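Long-range contact in chromosome replication initiation protein (Geobacillus kaustophilus, PDB 2VN2), which probably helps initiate chromosome replication as a primosome component, here represented by its N-terminal domain alone: residues Ser14-Leu22 against Leu35-Glu46. Numbering follows the deposited sequence.
Sequences SIAVPKLLL and LVLLLHMQSFFE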
ATOM      1  N   SER A  14      -3.391  -5.478  -1.565  1.00 32.69           N
ATOM      2  CA  SER A  14      -2.853  -4.431  -2.420  1.00 34.17           C
ATOM      3  C   SER A  14      -1.378  -4.544  -2.386  1.00 34.08           C
ATOM      4  O   SER A  14      -0.858  -4.949  -1.374  1.00 34.48           O
ATOM      5  CB  SER A  14      -3.294  -3.080  -1.907  1.00 32.52           C
ATOM      6  OG  SER A  14      -4.654  -2.946  -2.318  1.00 36.09           O
ATOM      7  N   ILE A  15      -0.747  -4.164  -3.493  1.00 34.77           N
ATOM      8  CA  ILE A  15       0.700  -3.963  -3.679  1.00 35.60           C
ATOM      9  C   ILE A  15       0.882  -2.438  -3.501  1.00 36.02           C
ATOM     10  O   ILE A  15       0.086  -1.629  -4.035  1.00 36.85           O
ATOM     11  CB  ILE A  15       1.189  -4.616  -5.030  1.00 38.02           C
ATOM     12  CG1 ILE A  15       1.881  -5.949  -4.743  1.00 41.57           C
ATOM     13  CG2 ILE A  15       2.338  -3.930  -5.758  1.00 39.90           C
ATOM     14  CD1 ILE A  15       1.026  -7.151  -5.046  1.00 44.14           C
ATOM     15  N   ALA A  16       1.817  -2.049  -2.631  1.00 33.44           N
ATOM     16  CA  ALA A  16       2.110  -0.651  -2.403  1.00 32.50           C
ATOM     17  C   ALA A  16       3.216  -0.298  -3.377  1.00 32.54           C
ATOM     18  O   ALA A  16       4.323  -0.868  -3.223  1.00 34.19           O
ATOM     19  CB  ALA A  16       2.569  -0.411  -0.997  1.00 31.65           C
ATOM     20  N   VAL A  17       2.921   0.587  -4.361  1.00 28.03           N
ATOM     21  CA  VAL A  17       3.873   0.982  -5.349  1.00 25.00           C
ATOM     22  C   VAL A  17       4.483   2.334  -4.952  1.00 25.15           C
ATOM     23  O   VAL A  17       3.817   3.369  -5.001  1.00 23.93           O
ATOM     24  CB  VAL A  17       3.189   1.131  -6.679  1.00 24.91           C
ATOM     25  CG1 VAL A  17       4.106   1.737  -7.735  1.00 20.78           C
ATOM     26  CG2 VAL A  17       2.736  -0.273  -7.167  1.00 27.88           C
ATOM     27  N   PRO A  18       5.782   2.352  -4.587  1.00 23.55           N
ATOM     28  CA  PRO A  18       6.308   3.641  -4.168  1.00 21.45           C
ATOM     29  C   PRO A  18       6.239   4.708  -5.238  1.00 21.10           C
ATOM     30  O   PRO A  18       6.614   4.470  -6.335  1.00 21.47           O
ATOM     31  CB  PRO A  18       7.810   3.374  -3.838  1.00 22.79           C
ATOM     32  CG  PRO A  18       7.897   1.738  -3.790  1.00 21.35           C
ATOM     33  CD  PRO A  18       6.738   1.211  -4.535  1.00 21.66           C
ATOM     34  N   LYS A  19       5.819   5.890  -4.862  1.00 21.55           N
ATOM     35  CA  LYS A  19       5.784   7.046  -5.675  1.00 21.44           C
ATOM     36  C   LYS A  19       7.100   7.522  -6.220  1.00 22.59           C
ATOM     37  O   LYS A  19       7.125   8.147  -7.279  1.00 22.21           O
ATOM     38  CB  LYS A  19       5.111   8.173  -4.911  1.00 22.51           C
ATOM     39  CG  LYS A  19       3.595   8.018  -4.917  1.00 22.62           C
ATOM     40  CD  LYS A  19       2.893   9.111  -4.077  1.00 22.77           C
ATOM     41  CE  LYS A  19       1.458   8.675  -3.896  1.00 26.40           C
ATOM     42  NZ  LYS A  19       0.666   9.638  -3.252  1.00 25.93           N
ATOM     43  N   LEU A  20       8.179   7.206  -5.511  1.00 21.92           N
ATOM     44  CA  LEU A  20       9.509   7.487  -5.974  1.00 22.71           C
ATOM     45  C   LEU A  20       9.868   6.544  -7.124  1.00 23.58           C
ATOM     46  O   LEU A  20      10.500   6.969  -8.060  1.00 23.09           O
ATOM     47  CB  LEU A  20      10.507   7.288  -4.813  1.00 23.61           C
ATOM     48  CG  LEU A  20      10.484   8.260  -3.657  1.00 22.83           C
ATOM     49  CD1 LEU A  20      11.531   7.719  -2.611  1.00 22.99           C
ATOM     50  CD2 LEU A  20      10.841   9.700  -4.123  1.00 22.52           C
ATOM     51  N   LEU A  21       9.438   5.285  -7.089  1.00 23.86           N
ATOM     52  CA  LEU A  21       9.644   4.403  -8.250  1.00 23.85           C
ATOM     53  C   LEU A  21       8.792   4.782  -9.507  1.00 24.59           C
ATOM     54  O   LEU A  21       9.308   4.852 -10.620  1.00 24.37           O
ATOM     55  CB  LEU A  21       9.337   3.002  -7.872  1.00 24.20           C
ATOM     56  CG  LEU A  21       9.969   1.771  -8.505  1.00 24.61           C
ATOM     57  CD1 LEU A  21       8.971   0.708  -8.671  1.00 25.52           C
ATOM     58  CD2 LEU A  21      10.926   1.894  -9.679  1.00 23.81           C
ATOM     59  N   LEU A  22       7.501   4.980  -9.315  1.00 25.15           N
ATOM     60  CA  LEU A  22       6.612   5.561 -10.305  1.00 25.66           C
ATOM     61  C   LEU A  22       7.097   6.852 -10.872  1.00 26.29           C
ATOM     62  O   LEU A  22       6.981   7.084 -12.043  1.00 27.53           O
ATOM     63  CB  LEU A  22       5.288   5.807  -9.589  1.00 27.15           C
ATOM     64  CG  LEU A  22       4.105   5.939 -10.463  1.00 27.23           C
ATOM     65  CD1 LEU A  22       3.993   4.732 -11.302  1.00 27.70           C
ATOM     66  CD2 LEU A  22       2.908   6.069  -9.517  1.00 28.87           C
ATOM     67  N   LEU A  35       8.187  -2.229 -15.422  1.00 19.70           N
ATOM     68  CA  LEU A  35       7.596  -1.817 -14.143  1.00 19.38           C
ATOM     69  C   LEU A  35       6.518  -2.860 -13.691  1.00 19.14           C
ATOM     70  O   LEU A  35       6.654  -3.496 -12.614  1.00 20.69           O
ATOM     71  CB  LEU A  35       7.087  -0.355 -14.181  1.00 17.43           C
ATOM     72  CG  LEU A  35       6.599   0.013 -12.787  1.00 17.90           C
ATOM     73  CD1 LEU A  35       7.775   0.350 -11.839  1.00 14.42           C
ATOM     74  CD2 LEU A  35       5.781   1.255 -12.926  1.00 16.34           C
ATOM     75  N   VAL A  36       5.495  -3.103 -14.537  1.00 19.30           N
ATOM     76  CA  VAL A  36       4.477  -4.050 -14.200  1.00 18.82           C
ATOM     77  C   VAL A  36       5.125  -5.429 -13.910  1.00 19.75           C
ATOM     78  O   VAL A  36       4.669  -6.157 -13.045  1.00 18.10           O
ATOM     79  CB  VAL A  36       3.394  -4.106 -15.288  1.00 19.20           C
ATOM     80  CG1 VAL A  36       2.205  -5.187 -14.858  1.00 19.00           C
ATOM     81  CG2 VAL A  36       2.807  -2.726 -15.531  1.00 15.02           C
ATOM     82  N   LEU A  37       6.198  -5.814 -14.641  1.00 20.29           N
ATOM     83  CA  LEU A  37       6.814  -7.137 -14.362  1.00 20.71           C
ATOM     84  C   LEU A  37       7.329  -7.157 -12.900  1.00 19.50           C
ATOM     85  O   LEU A  37       7.122  -8.128 -12.170  1.00 18.19           O
ATOM     86  CB  LEU A  37       7.932  -7.533 -15.391  1.00 22.89           C
ATOM     87  CG  LEU A  37       8.670  -8.892 -15.121  1.00 26.01           C
ATOM     88  CD1 LEU A  37       9.430  -9.298 -16.299  1.00 27.77           C
ATOM     89  CD2 LEU A  37       9.744  -8.699 -14.006  1.00 28.00           C
ATOM     90  N   LEU A  38       7.975  -6.089 -12.484  1.00 20.01           N
ATOM     91  CA  LEU A  38       8.502  -5.913 -11.108  1.00 21.84           C
ATOM     92  C   LEU A  38       7.357  -6.017 -10.078  1.00 22.75           C
ATOM     93  O   LEU A  38       7.494  -6.638  -8.981  1.00 23.59           O
ATOM     94  CB  LEU A  38       9.176  -4.494 -11.040  1.00 20.09           C
ATOM     95  CG  LEU A  38      10.531  -4.413 -11.746  1.00 23.83           C
ATOM     96  CD1 LEU A  38      11.138  -2.998 -11.631  1.00 21.22           C
ATOM     97  CD2 LEU A  38      11.557  -5.565 -11.335  1.00 20.76           C
ATOM     98  N   LEU A  39       6.209  -5.400 -10.421  1.00 23.06           N
ATOM     99  CA  LEU A  39       4.936  -5.489  -9.547  1.00 22.12           C
ATOM    100  C   LEU A  39       4.539  -6.877  -9.532  1.00 21.59           C
ATOM    101  O   LEU A  39       4.281  -7.387  -8.440  1.00 20.59           O
ATOM    102  CB  LEU A  39       3.741  -4.677 -10.120  1.00 21.48           C
ATOM    103  CG  LEU A  39       3.746  -3.151  -9.796  1.00 26.14           C
ATOM    104  CD1 LEU A  39       5.118  -2.471  -9.469  1.00 23.78           C
ATOM    105  CD2 LEU A  39       2.883  -2.229 -10.766  1.00 22.59           C
ATOM    106  N   HIS A  40       4.446  -7.563 -10.718  1.00 20.10           N
ATOM    107  CA  HIS A  40       4.063  -9.039 -10.546  1.00 19.45           C
ATOM    108  C   HIS A  40       5.095  -9.790  -9.645  1.00 19.90           C
ATOM    109  O   HIS A  40       4.671 -10.604  -8.824  1.00 19.06           O
ATOM    110  CB  HIS A  40       3.833  -9.850 -11.798  1.00 19.28           C
ATOM    111  CG  HIS A  40       2.698  -9.386 -12.653  1.00 21.30           C
ATOM    112  ND1 HIS A  40       1.378  -9.636 -12.365  1.00 22.27           N
ATOM    113  CD2 HIS A  40       2.701  -8.680 -13.806  1.00 22.35           C
ATOM    114  CE1 HIS A  40       0.614  -9.101 -13.299  1.00 22.35           C
ATOM    115  NE2 HIS A  40       1.397  -8.514 -14.182  1.00 24.51           N
ATOM    116  N   MET A  41       6.411  -9.569  -9.813  1.00 20.56           N
ATOM    117  CA  MET A  41       7.378 -10.239  -8.938  1.00 24.06           C
ATOM    118  C   MET A  41       7.155  -9.866  -7.538  1.00 25.86           C
ATOM    119  O   MET A  41       7.157 -10.739  -6.768  1.00 24.97           O
ATOM    120  CB  MET A  41       8.861 -10.010  -9.200  1.00 22.21           C
ATOM    121  CG  MET A  41       9.406 -10.528 -10.631  1.00 26.24           C
ATOM    122  SD  MET A  41      11.079  -9.796 -11.066  1.00 27.65           S
ATOM    123  CE  MET A  41      11.700  -9.889  -9.451  1.00 12.78           C
ATOM    124  N   GLN A  42       6.954  -8.595  -7.197  1.00 29.66           N
ATOM    125  CA  GLN A  42       6.679  -8.236  -5.774  1.00 32.59           C
ATOM    126  C   GLN A  42       5.518  -9.077  -5.201  1.00 32.96           C
ATOM    127  O   GLN A  42       5.569  -9.625  -4.108  1.00 33.37           O
ATOM    128  CB  GLN A  42       6.362  -6.762  -5.606  1.00 34.18           C
ATOM    129  CG  GLN A  42       6.209  -6.349  -4.124  1.00 39.62           C
ATOM    130  CD  GLN A  42       5.618  -4.936  -3.985  1.00 44.55           C
ATOM    131  OE1 GLN A  42       5.746  -4.061  -4.924  1.00 48.28           O
ATOM    132  NE2 GLN A  42       4.896  -4.689  -2.835  1.00 47.27           N
ATOM    133  N   SER A  43       4.490  -9.206  -6.014  1.00 33.77           N
ATOM    134  CA  SER A  43       3.258  -9.891  -5.648  1.00 34.08           C
ATOM    135  C   SER A  43       3.455 -11.392  -5.345  1.00 33.34           C
ATOM    136  O   SER A  43       2.855 -11.931  -4.421  1.00 33.92           O
ATOM    137  CB  SER A  43       2.289  -9.708  -6.824  1.00 33.57           C
ATOM    138  OG  SER A  43       1.045 -10.285  -6.539  1.00 36.57           O
ATOM    139  N   PHE A  44       4.222 -12.067  -6.183  1.00 33.61           N
ATOM    140  CA  PHE A  44       4.811 -13.407  -5.905  1.00 35.50           C
ATOM    141  C   PHE A  44       5.653 -13.478  -4.608  1.00 36.84           C
ATOM    142  O   PHE A  44       5.481 -14.422  -3.829  1.00 38.21           O
ATOM    143  CB  PHE A  44       5.631 -13.908  -7.103  1.00 35.48           C
ATOM    144  CG  PHE A  44       4.811 -14.551  -8.192  1.00 36.19           C
ATOM    145  CD1 PHE A  44       4.120 -15.730  -7.974  1.00 38.55           C
ATOM    146  CD2 PHE A  44       4.737 -13.992  -9.434  1.00 36.83           C
ATOM    147  CE1 PHE A  44       3.332 -16.314  -8.995  1.00 38.57           C
ATOM    148  CE2 PHE A  44       3.974 -14.566 -10.480  1.00 37.56           C
ATOM    149  CZ  PHE A  44       3.285 -15.692 -10.270  1.00 38.59           C
ATOM    150  N   PHE A  45       6.570 -12.521  -4.372  1.00 37.18           N
ATOM    151  CA  PHE A  45       7.362 -12.501  -3.115  1.00 40.20           C
ATOM    152  C   PHE A  45       6.405 -12.443  -1.910  1.00 41.95           C
ATOM    153  O   PHE A  45       6.683 -12.997  -0.868  1.00 42.66           O
ATOM    154  CB  PHE A  45       8.258 -11.239  -2.956  1.00 41.33           C
ATOM    155  CG  PHE A  45       9.310 -11.064  -4.031  1.00 43.40           C
ATOM    156  CD1 PHE A  45       9.692 -12.158  -4.876  1.00 43.17           C
ATOM    157  CD2 PHE A  45       9.957  -9.842  -4.153  1.00 43.76           C
ATOM    158  CE1 PHE A  45      10.612 -12.001  -5.798  1.00 42.58           C
ATOM    159  CE2 PHE A  45      10.914  -9.669  -5.066  1.00 44.12           C
ATOM    160  CZ  PHE A  45      11.241 -10.743  -5.897  1.00 44.95           C
ATOM    161  N   GLU A  46       5.325 -11.662  -2.033  1.00 44.33           N
ATOM    162  CA  GLU A  46       4.374 -11.478  -0.919  1.00 45.42           C
ATOM    163  C   GLU A  46       3.439 -12.635  -0.721  1.00 46.28           C
ATOM    164  O   GLU A  46       2.825 -12.696   0.291  1.00 47.31           O
ATOM    165  CB  GLU A  46       3.635 -10.194  -1.025  1.00 44.33           C
ATOM    166  CG  GLU A  46       4.524  -9.074  -0.825  1.00 42.63           C
ATOM    167  CD  GLU A  46       3.739  -7.842  -0.958  1.00 44.33           C
ATOM    168  OE1 GLU A  46       2.496  -8.000  -0.864  1.00 47.40           O
ATOM    169  OE2 GLU A  46       4.320  -6.718  -1.159  1.00 43.69           O
TER
HETATM  170  O   HOH W   1       2.993  -3.591  -0.818  1.00 33.13           O
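Ile15 packs against the side chains of Gln42 and Ser43, where strand 14-18 runs at 131° to helix 35-45, measured between their N-to-C directions. Its CD1 presses on CB of Ser43 at 3.4 Å, while CG2 comes 3.5 Å from OE1 of Gln42. Ile15 and Gln42 run past each other in opposite directions, with CG1 and CG2 of Ile15 beside the amide. Gln42 reaches the strand because its CG stands anti to the backbone N (chi1 -175°) and the chain stays extended from there. One turn on, Glu46 fixes the rotation of that amide: NE2 of Gln42 donates to OE2 of Glu46 at 2.7 Å, nearly straight, with the carboxylate oxygen close to the amide plane. A water accepts from the Ala16 backbone N at 2.7 Å and gives a weak bond to the same OE2, a tenuous bridge from carboxylate to strand. Cutting Gln42 back to an alanine is likely to leave a gap beside CG1 and CG2 of Ile15 and take from Glu46 OE2 its amide donor. Farther along, the side chains of Val17 and Leu39 cross at about a right angle, and Leu21 CD1 meets Leu35 CD1 at 3.4 Å. Glu46 OE1 salt-bridges Lys19 of a second subunit. Strand 14-18 pairs antiparallel with a strand of that subunit, so this packing seats an intersubunit beta ladder on the helical body of the DnaD N-terminal domain, a member of the helix-turn-helix clan.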